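Local coordinates for uronate isomerase (Caulobacter crescentus, PDB 2Q01), which catalyses the isomerisation of D-glucuronate to D-fructuronate, and of D-galacturonate to D-tagaturonate, in pentose and glucuronate interconversion, at residues E11-F15 and D430-R434; L31-P36 and I458-Y463. All coordinates share one frame; numbering follows the deposited sequence.

Contact 1 of 2, residues E11-F15 and D430-R434; sequences EDRLF and DVARR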
ATOM      1  N   GLU B  11     -14.961   3.396 -27.839  1.00 53.16           N
ATOM      2  CA  GLU B  11     -13.724   4.027 -28.317  1.00 52.83           C
ATOM      3  C   GLU B  11     -12.938   4.682 -27.192  1.00 49.74           C
ATOM      4  O   GLU B  11     -11.719   4.798 -27.275  1.00 42.78           O
ATOM      5  CB  GLU B  11     -14.028   5.112 -29.351  1.00 56.91           C
ATOM      6  CG  GLU B  11     -14.815   4.683 -30.576  1.00 84.68           C
ATOM      7  CD  GLU B  11     -15.138   5.859 -31.492  1.00 97.42           C
ATOM      8  OE1 GLU B  11     -15.538   5.621 -32.651  1.00 91.58           O
ATOM      9  OE2 GLU B  11     -14.990   7.023 -31.053  1.00 98.50           O
ATOM     10  N   ASP B  12     -13.652   5.132 -26.161  1.00 48.30           N
ATOM     11  CA  ASP B  12     -13.070   5.905 -25.068  1.00 43.34           C
ATOM     12  C   ASP B  12     -12.882   5.086 -23.799  1.00 36.13           C
ATOM     13  O   ASP B  12     -12.876   5.639 -22.703  1.00 50.63           O
ATOM     14  CB  ASP B  12     -13.946   7.120 -24.758  1.00 49.08           C
ATOM     15  CG  ASP B  12     -13.863   8.195 -25.822  1.00 55.43           C
ATOM     16  OD1 ASP B  12     -14.869   8.914 -25.991  1.00 52.69           O
ATOM     17  OD2 ASP B  12     -12.805   8.331 -26.479  1.00 53.25           O
ATOM     18  N   ARG B  13     -12.738   3.774 -23.953  1.00 39.71           N
ATOM     19  CA  ARG B  13     -12.523   2.875 -22.824  1.00 41.86           C
ATOM     20  C   ARG B  13     -11.207   3.186 -22.107  1.00 44.56           C
ATOM     21  O   ARG B  13     -10.226   3.592 -22.738  1.00 38.45           O
ATOM     22  CB  ARG B  13     -12.554   1.415 -23.288  1.00 38.04           C
ATOM     23  CG  ARG B  13     -11.543   1.091 -24.370  1.00 39.10           C
ATOM     24  CD  ARG B  13     -11.667  -0.328 -24.876  1.00 32.76           C
ATOM     25  NE  ARG B  13     -10.706  -0.605 -25.942  1.00 38.06           N
ATOM     26  CZ  ARG B  13     -10.899  -0.324 -27.227  1.00 45.99           C
ATOM     27  NH1 ARG B  13     -12.026   0.249 -27.631  1.00 51.37           N
ATOM     28  NH2 ARG B  13      -9.962  -0.613 -28.117  1.00 41.56           N
ATOM     29  N   LEU B  14     -11.217   3.027 -20.782  1.00 41.39           N
ATOM     30  CA  LEU B  14     -10.038   3.231 -19.914  1.00 47.10           C
ATOM     31  C   LEU B  14      -9.588   4.692 -19.707  1.00 44.11           C
ATOM     32  O   LEU B  14      -8.716   4.963 -18.878  1.00 49.84           O
ATOM     33  CB  LEU B  14      -8.852   2.320 -20.319  1.00 37.34           C
ATOM     34  CG  LEU B  14      -9.131   0.825 -20.582  1.00 29.41           C
ATOM     35  CD1 LEU B  14      -7.944   0.144 -21.218  1.00 40.23           C
ATOM     36  CD2 LEU B  14      -9.547   0.098 -19.332  1.00 33.10           C
ATOM     37  N   PHE B  15     -10.184   5.625 -20.448  1.00 42.34           N
ATOM     38  CA  PHE B  15      -9.942   7.057 -20.240  1.00 34.29           C
ATOM     39  C   PHE B  15     -10.822   7.526 -19.087  1.00 35.28           C
ATOM     40  O   PHE B  15     -11.909   6.975 -18.894  1.00 29.90           O
ATOM     41  CB  PHE B  15     -10.264   7.870 -21.503  1.00 39.01           C
ATOM     42  CG  PHE B  15      -9.449   7.490 -22.708  1.00 39.16           C
ATOM     43  CD1 PHE B  15      -8.129   7.038 -22.581  1.00 34.75           C
ATOM     44  CD2 PHE B  15      -9.998   7.603 -23.981  1.00 26.15           C
ATOM     45  CE1 PHE B  15      -7.384   6.684 -23.702  1.00 26.02           C
ATOM     46  CE2 PHE B  15      -9.258   7.255 -25.118  1.00 35.44           C
ATOM     47  CZ  PHE B  15      -7.950   6.793 -24.980  1.00 34.14           C
ATOM     48  N   ASP B 430      -2.826  -2.319 -26.188  1.00 37.29           N
ATOM     49  CA  ASP B 430      -3.826  -1.254 -26.268  1.00 31.86           C
ATOM     50  C   ASP B 430      -4.212  -0.717 -24.891  1.00 31.67           C
ATOM     51  O   ASP B 430      -4.324   0.498 -24.712  1.00 42.22           O
ATOM     52  CB  ASP B 430      -5.080  -1.720 -27.005  1.00 38.25           C
ATOM     53  CG  ASP B 430      -5.917  -0.561 -27.498  1.00 43.14           C
ATOM     54  OD1 ASP B 430      -6.964  -0.268 -26.885  1.00 51.85           O
ATOM     55  OD2 ASP B 430      -5.508   0.076 -28.488  1.00 46.34           O
ATOM     56  N   VAL B 431      -4.414  -1.624 -23.931  1.00 33.08           N
ATOM     57  CA  VAL B 431      -4.700  -1.262 -22.533  1.00 27.22           C
ATOM     58  C   VAL B 431      -3.559  -0.426 -21.942  1.00 33.36           C
ATOM     59  O   VAL B 431      -3.802   0.586 -21.288  1.00 33.17           O
ATOM     60  CB  VAL B 431      -4.953  -2.527 -21.664  1.00 33.46           C
ATOM     61  CG1 VAL B 431      -4.999  -2.204 -20.166  1.00 33.10           C
ATOM     62  CG2 VAL B 431      -6.223  -3.200 -22.076  1.00 34.08           C
ATOM     63  N   ALA B 432      -2.320  -0.844 -22.202  1.00 34.51           N
ATOM     64  CA  ALA B 432      -1.128  -0.109 -21.761  1.00 35.89           C
ATOM     65  C   ALA B 432      -1.120   1.316 -22.287  1.00 29.56           C
ATOM     66  O   ALA B 432      -0.834   2.254 -21.548  1.00 29.76           O
ATOM     67  CB  ALA B 432       0.121  -0.826 -22.214  1.00 36.77           C
ATOM     68  N   ARG B 433      -1.449   1.462 -23.566  1.00 34.84           N
ATOM     69  CA  ARG B 433      -1.459   2.760 -24.242  1.00 26.26           C
ATOM     70  C   ARG B 433      -2.557   3.715 -23.754  1.00 31.84           C
ATOM     71  O   ARG B 433      -2.315   4.916 -23.637  1.00 34.96           O
ATOM     72  CB  ARG B 433      -1.521   2.550 -25.752  1.00 29.18           C
ATOM     73  CG  ARG B 433      -0.239   1.931 -26.298  1.00 30.87           C
ATOM     74  CD  ARG B 433      -0.393   1.352 -27.697  1.00 31.61           C
ATOM     75  NE  ARG B 433       0.865   0.731 -28.110  1.00 43.99           N
ATOM     76  CZ  ARG B 433       1.191   0.400 -29.355  1.00 38.05           C
ATOM     77  NH1 ARG B 433       0.355   0.613 -30.364  1.00 35.79           N
ATOM     78  NH2 ARG B 433       2.374  -0.143 -29.592  1.00 39.55           N
ATOM     79  N   ARG B 434      -3.736   3.180 -23.436  1.00 29.64           N
ATOM     80  CA  ARG B 434      -4.855   3.983 -22.930  1.00 30.20           C
ATOM     81  C   ARG B 434      -4.656   4.450 -21.503  1.00 35.43           C
ATOM     82  O   ARG B 434      -4.991   5.590 -21.176  1.00 42.69           O
ATOM     83  CB  ARG B 434      -6.165   3.204 -23.019  1.00 30.45           C
ATOM     84  CG  ARG B 434      -6.603   2.951 -24.433  1.00 23.87           C
ATOM     85  CD  ARG B 434      -7.884   2.161 -24.515  1.00 24.82           C
ATOM     86  NE  ARG B 434      -8.301   2.089 -25.908  1.00 46.27           N
ATOM     87  CZ  ARG B 434      -9.203   2.891 -26.463  1.00 33.75           C
ATOM     88  NH1 ARG B 434      -9.491   2.757 -27.744  1.00 28.67           N
ATOM     89  NH2 ARG B 434      -9.825   3.809 -25.734  1.00 25.84           N
TER
HETATM   90  O   HOH W   1      -8.480  -2.368 -25.110  1.00 45.48           O
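Arg434 reaches from its helix into the type II turn Asp12-Phe15 and hands its guanidinium to backbone carbonyls. Arg434 NH2 donates to Glu11 O at 2.6 Å, with the oxygen near the guanidinium plane but the donor 42° above the carbonyl plane. Arg434 NH2 also donates to Arg13 O at 3.0 Å, here in the carbonyl plane and on a lone pair, so one nitrogen closes on two oxygens of the loop. Arg434 NH1 adds weak bonds to Glu11 O and to the hydroxyl of Tyr29. Arg434 NE turns back to its own helix and meets Asp430 OD1 at 2.9 Å on the syn side. An extended chain from CG to NE carries the group this far.

Asp430 OD1 also takes Arg13 NH2, 3.3 Å away, from the opposite face of the carboxylate, and a water that bridges it to Arg13 NE; OD2 is held by Tyr29. Arg13 lies with its guanidinium over one face of that of Arg434, the planes 31° apart. The closest guanidinium nitrogens of the two, Arg13 NH2 and Arg434 NH1, are 3.4 Å apart, and the shared carboxylate probably offsets their like charge. Arg13 NH1 is satisfied by His10 O, Asp12 OD1 by Arg26. Beside this salt-bridge network Phe15 CE2 comes within 3.5 Å of Arg434 NH2, and Leu14 CD1 rests against Val431 CG2 at 3.9 Å.

The loop, just before helix 19-30, packs against helix 425-445, with helix 114-126 touching Arg13 and Asp430, helix 393-407 touching Leu14 and Val431, and the second subunit hydrogen-bonding the Leu14 backbone.

Contact 2 of 2, residues L31-P36 and I458-Y463; sequences LVKDLP and IVDLTY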
ATOM      1  N   LEU B  31      -1.939   9.499 -30.943  1.00 37.72           N
ATOM      2  CA  LEU B  31      -0.540   9.690 -31.295  1.00 41.52           C
ATOM      3  C   LEU B  31       0.257   8.392 -31.221  1.00 40.78           C
ATOM      4  O   LEU B  31       1.405   8.336 -31.658  1.00 53.60           O
ATOM      5  CB  LEU B  31       0.072  10.681 -30.306  1.00 30.60           C
ATOM      6  CG  LEU B  31       0.731  11.965 -30.781  1.00 46.11           C
ATOM      7  CD1 LEU B  31      -0.312  12.923 -31.330  1.00 47.32           C
ATOM      8  CD2 LEU B  31       1.441  12.581 -29.602  1.00 52.25           C
ATOM      9  N   VAL B  32      -0.368   7.349 -30.686  1.00 44.39           N
ATOM     10  CA  VAL B  32       0.347   6.178 -30.201  1.00 39.79           C
ATOM     11  C   VAL B  32      -0.337   4.828 -30.528  1.00 47.65           C
ATOM     12  O   VAL B  32       0.335   3.790 -30.594  1.00 48.92           O
ATOM     13  CB  VAL B  32       0.651   6.390 -28.683  1.00 35.16           C
ATOM     14  CG1 VAL B  32       0.209   5.251 -27.818  1.00 27.03           C
ATOM     15  CG2 VAL B  32       2.111   6.754 -28.483  1.00 33.28           C
ATOM     16  N   LYS B  33      -1.648   4.865 -30.798  1.00 44.44           N
ATOM     17  CA  LYS B  33      -2.479   3.654 -30.977  1.00 41.01           C
ATOM     18  C   LYS B  33      -2.093   2.730 -32.129  1.00 39.82           C
ATOM     19  O   LYS B  33      -2.399   1.534 -32.101  1.00 41.05           O
ATOM     20  CB  LYS B  33      -3.969   4.010 -31.087  1.00 35.04           C
ATOM     21  CG  LYS B  33      -4.393   4.725 -32.360  1.00 41.48           C
ATOM     22  CD  LYS B  33      -5.841   5.175 -32.275  1.00 48.04           C
ATOM     23  CE  LYS B  33      -6.152   6.240 -33.320  1.00 65.16           C
ATOM     24  NZ  LYS B  33      -7.317   7.086 -32.920  1.00 60.64           N
ATOM     25  N   ASP B  34      -1.428   3.293 -33.133  1.00 40.24           N
ATOM     26  CA  ASP B  34      -1.112   2.579 -34.359  1.00 49.83           C
ATOM     27  C   ASP B  34       0.385   2.359 -34.534  1.00 45.29           C
ATOM     28  O   ASP B  34       0.818   1.850 -35.565  1.00 50.28           O
ATOM     29  CB  ASP B  34      -1.690   3.325 -35.569  1.00 57.60           C
ATOM     30  CG  ASP B  34      -3.201   3.180 -35.682  1.00 75.89           C
ATOM     31  OD1 ASP B  34      -3.702   2.036 -35.594  1.00 78.84           O
ATOM     32  OD2 ASP B  34      -3.887   4.211 -35.870  1.00 83.38           O
ATOM     33  N   LEU B  35       1.165   2.744 -33.524  1.00 43.48           N
ATOM     34  CA  LEU B  35       2.594   2.430 -33.482  1.00 39.18           C
ATOM     35  C   LEU B  35       2.796   0.917 -33.402  1.00 41.10           C
ATOM     36  O   LEU B  35       1.935   0.207 -32.862  1.00 41.58           O
ATOM     37  CB  LEU B  35       3.268   3.117 -32.286  1.00 35.52           C
ATOM     38  CG  LEU B  35       3.617   4.603 -32.391  1.00 38.10           C
ATOM     39  CD1 LEU B  35       4.153   5.099 -31.069  1.00 37.13           C
ATOM     40  CD2 LEU B  35       4.625   4.870 -33.503  1.00 47.62           C
ATOM     41  N   PRO B  36       3.921   0.413 -33.949  1.00 41.97           N
ATOM     42  CA  PRO B  36       4.175  -1.026 -33.863  1.00 41.95           C
ATOM     43  C   PRO B  36       4.310  -1.515 -32.427  1.00 40.01           C
ATOM     44  O   PRO B  36       4.730  -0.760 -31.546  1.00 41.15           O
ATOM     45  CB  PRO B  36       5.509  -1.196 -34.609  1.00 40.67           C
ATOM     46  CG  PRO B  36       5.612   0.015 -35.492  1.00 32.91           C
ATOM     47  CD  PRO B  36       4.999   1.109 -34.678  1.00 40.18           C
ATOM     48  N   ILE B 458       4.375  10.079 -24.267  1.00 34.90           N
ATOM     49  CA  ILE B 458       3.533   8.967 -24.696  1.00 32.04           C
ATOM     50  C   ILE B 458       4.214   8.116 -25.788  1.00 28.86           C
ATOM     51  O   ILE B 458       4.164   6.888 -25.738  1.00 37.70           O
ATOM     52  CB  ILE B 458       2.085   9.432 -25.064  1.00 28.89           C
ATOM     53  CG1 ILE B 458       1.120   8.250 -25.140  1.00 31.19           C
ATOM     54  CG2 ILE B 458       2.054  10.243 -26.354  1.00 29.77           C
ATOM     55  CD1 ILE B 458       0.725   7.692 -23.820  1.00 44.42           C
ATOM     56  N   VAL B 459       4.895   8.776 -26.723  1.00 32.57           N
ATOM     57  CA  VAL B 459       5.601   8.108 -27.817  1.00 34.56           C
ATOM     58  C   VAL B 459       6.866   7.402 -27.309  1.00 38.57           C
ATOM     59  O   VAL B 459       7.191   6.299 -27.765  1.00 48.57           O
ATOM     60  CB  VAL B 459       5.923   9.100 -28.971  1.00 34.93           C
ATOM     61  CG1 VAL B 459       6.586   8.389 -30.157  1.00 33.83           C
ATOM     62  CG2 VAL B 459       4.656   9.785 -29.445  1.00 30.83           C
ATOM     63  N   ASP B 460       7.552   8.028 -26.351  1.00 34.99           N
ATOM     64  CA  ASP B 460       8.743   7.448 -25.724  1.00 42.89           C
ATOM     65  C   ASP B 460       8.379   6.180 -24.966  1.00 45.82           C
ATOM     66  O   ASP B 460       8.919   5.105 -25.250  1.00 43.72           O
ATOM     67  CB  ASP B 460       9.408   8.451 -24.778  1.00 40.96           C
ATOM     68  CG  ASP B 460      10.411   9.350 -25.481  1.00 51.08           C
ATOM     69  OD1 ASP B 460      10.824   9.030 -26.618  1.00 58.68           O
ATOM     70  OD2 ASP B 460      10.795  10.381 -24.888  1.00 66.46           O
ATOM     71  N   LEU B 461       7.432   6.318 -24.039  1.00 40.30           N
ATOM     72  CA  LEU B 461       6.901   5.212 -23.236  1.00 39.29           C
ATOM     73  C   LEU B 461       6.442   4.010 -24.063  1.00 40.93           C
ATOM     74  O   LEU B 461       6.660   2.860 -23.671  1.00 42.86           O
ATOM     75  CB  LEU B 461       5.739   5.709 -22.364  1.00 39.68           C
ATOM     76  CG  LEU B 461       5.955   6.166 -20.911  1.00 43.98           C
ATOM     77  CD1 LEU B 461       7.264   6.903 -20.668  1.00 46.14           C
ATOM     78  CD2 LEU B 461       4.767   6.999 -20.425  1.00 41.94           C
ATOM     79  N   THR B 462       5.824   4.285 -25.210  1.00 32.64           N
ATOM     80  CA  THR B 462       5.289   3.246 -26.083  1.00 31.98           C
ATOM     81  C   THR B 462       6.371   2.564 -26.919  1.00 30.45           C
ATOM     82  O   THR B 462       6.398   1.333 -27.023  1.00 44.12           O
ATOM     83  CB  THR B 462       4.181   3.820 -27.007  1.00 33.75           C
ATOM     84  OG1 THR B 462       3.124   4.352 -26.200  1.00 29.87           O
ATOM     85  CG2 THR B 462       3.603   2.753 -27.925  1.00 32.64           C
ATOM     86  N   TYR B 463       7.271   3.356 -27.494  1.00 31.09           N
ATOM     87  CA  TYR B 463       8.122   2.858 -28.569  1.00 40.81           C
ATOM     88  C   TYR B 463       9.625   3.038 -28.325  1.00 37.95           C
ATOM     89  O   TYR B 463      10.378   2.066 -28.394  1.00 42.25           O
ATOM     90  CB  TYR B 463       7.690   3.496 -29.903  1.00 42.54           C
ATOM     91  CG  TYR B 463       8.312   2.897 -31.152  1.00 32.22           C
ATOM     92  CD1 TYR B 463       7.717   1.821 -31.805  1.00 29.64           C
ATOM     93  CD2 TYR B 463       9.484   3.433 -31.696  1.00 34.28           C
ATOM     94  CE1 TYR B 463       8.287   1.275 -32.957  1.00 37.11           C
ATOM     95  CE2 TYR B 463      10.060   2.897 -32.839  1.00 39.25           C
ATOM     96  CZ  TYR B 463       9.460   1.822 -33.461  1.00 44.30           C
ATOM     97  OH  TYR B 463      10.039   1.304 -34.591  1.00 51.28           O
TER
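Ile458 O is gripped twice within its helix, by Thr462 N in the ordinary helical bond and by Thr462 OG1 at 2.8 Å, the two donors arriving from opposite faces of the carbonyl plane. Val32 covers this polar spot: its CG2 lies 3.4 Å from Ile458 O, and both its methyls reach Thr462 OG1, CG1 at 3.5 Å, the two side chains meeting tip to tip. Thr462 has OG1 beside the backbone N (chi1 -60°), which turns the hydroxyl back to the carbonyl and sends CG2 to Leu35.

The loop contains a type I turn from Val32 to Leu35, closed by Leu35 N on Val32 O. It links helix 19-30 to strand 37-39, which runs parallel to strand 165-169, as in the barrel expected of this TIM-barrel-clan enzyme, and rests on helix 451-469 where a wider pi-type turn spans 460-463. An alanine in place of Thr462 would probably leave Ile458 O with its backbone donor but without the hydroxyl grip, and open a gap beneath the Val32 methyls and Leu35 CD1.

Apolar contacts spread from there along the helix. Leu31 CD2 meets Ile458 CG2 at 4.0 Å. Leu35 CD1 lies 4.1 Å from Tyr463 CB and also touches Val459 CG1 and Thr462 CG2. Pro36 CD lies 3.7 Å from Tyr463 CE1, and Pro36 O is at the ring edge, in plane; the phenol oxygen beyond is hydrogen-bonded to Lys467.

In the fold
From the N terminus the chain runs through 11-15, then helix 19-30, then 31-36 into strand 37-39. Only some 400 residues later does it return as helix 425-445, which meets the first of these segments in contact 1, and helix 451-469, which meets the second in contact 2. The two closures therefore cross rather than nest, each spanning more than 410 residues. Their centres are 13 Å apart, and Arg433 joins them: on the helix of contact 1, its NH1 probably bonds to Leu35 O and its NH2, more weakly, to Pro36 O of contact 2. The segments flanking helix 19-30 are thus tied to the last two helices of the chain.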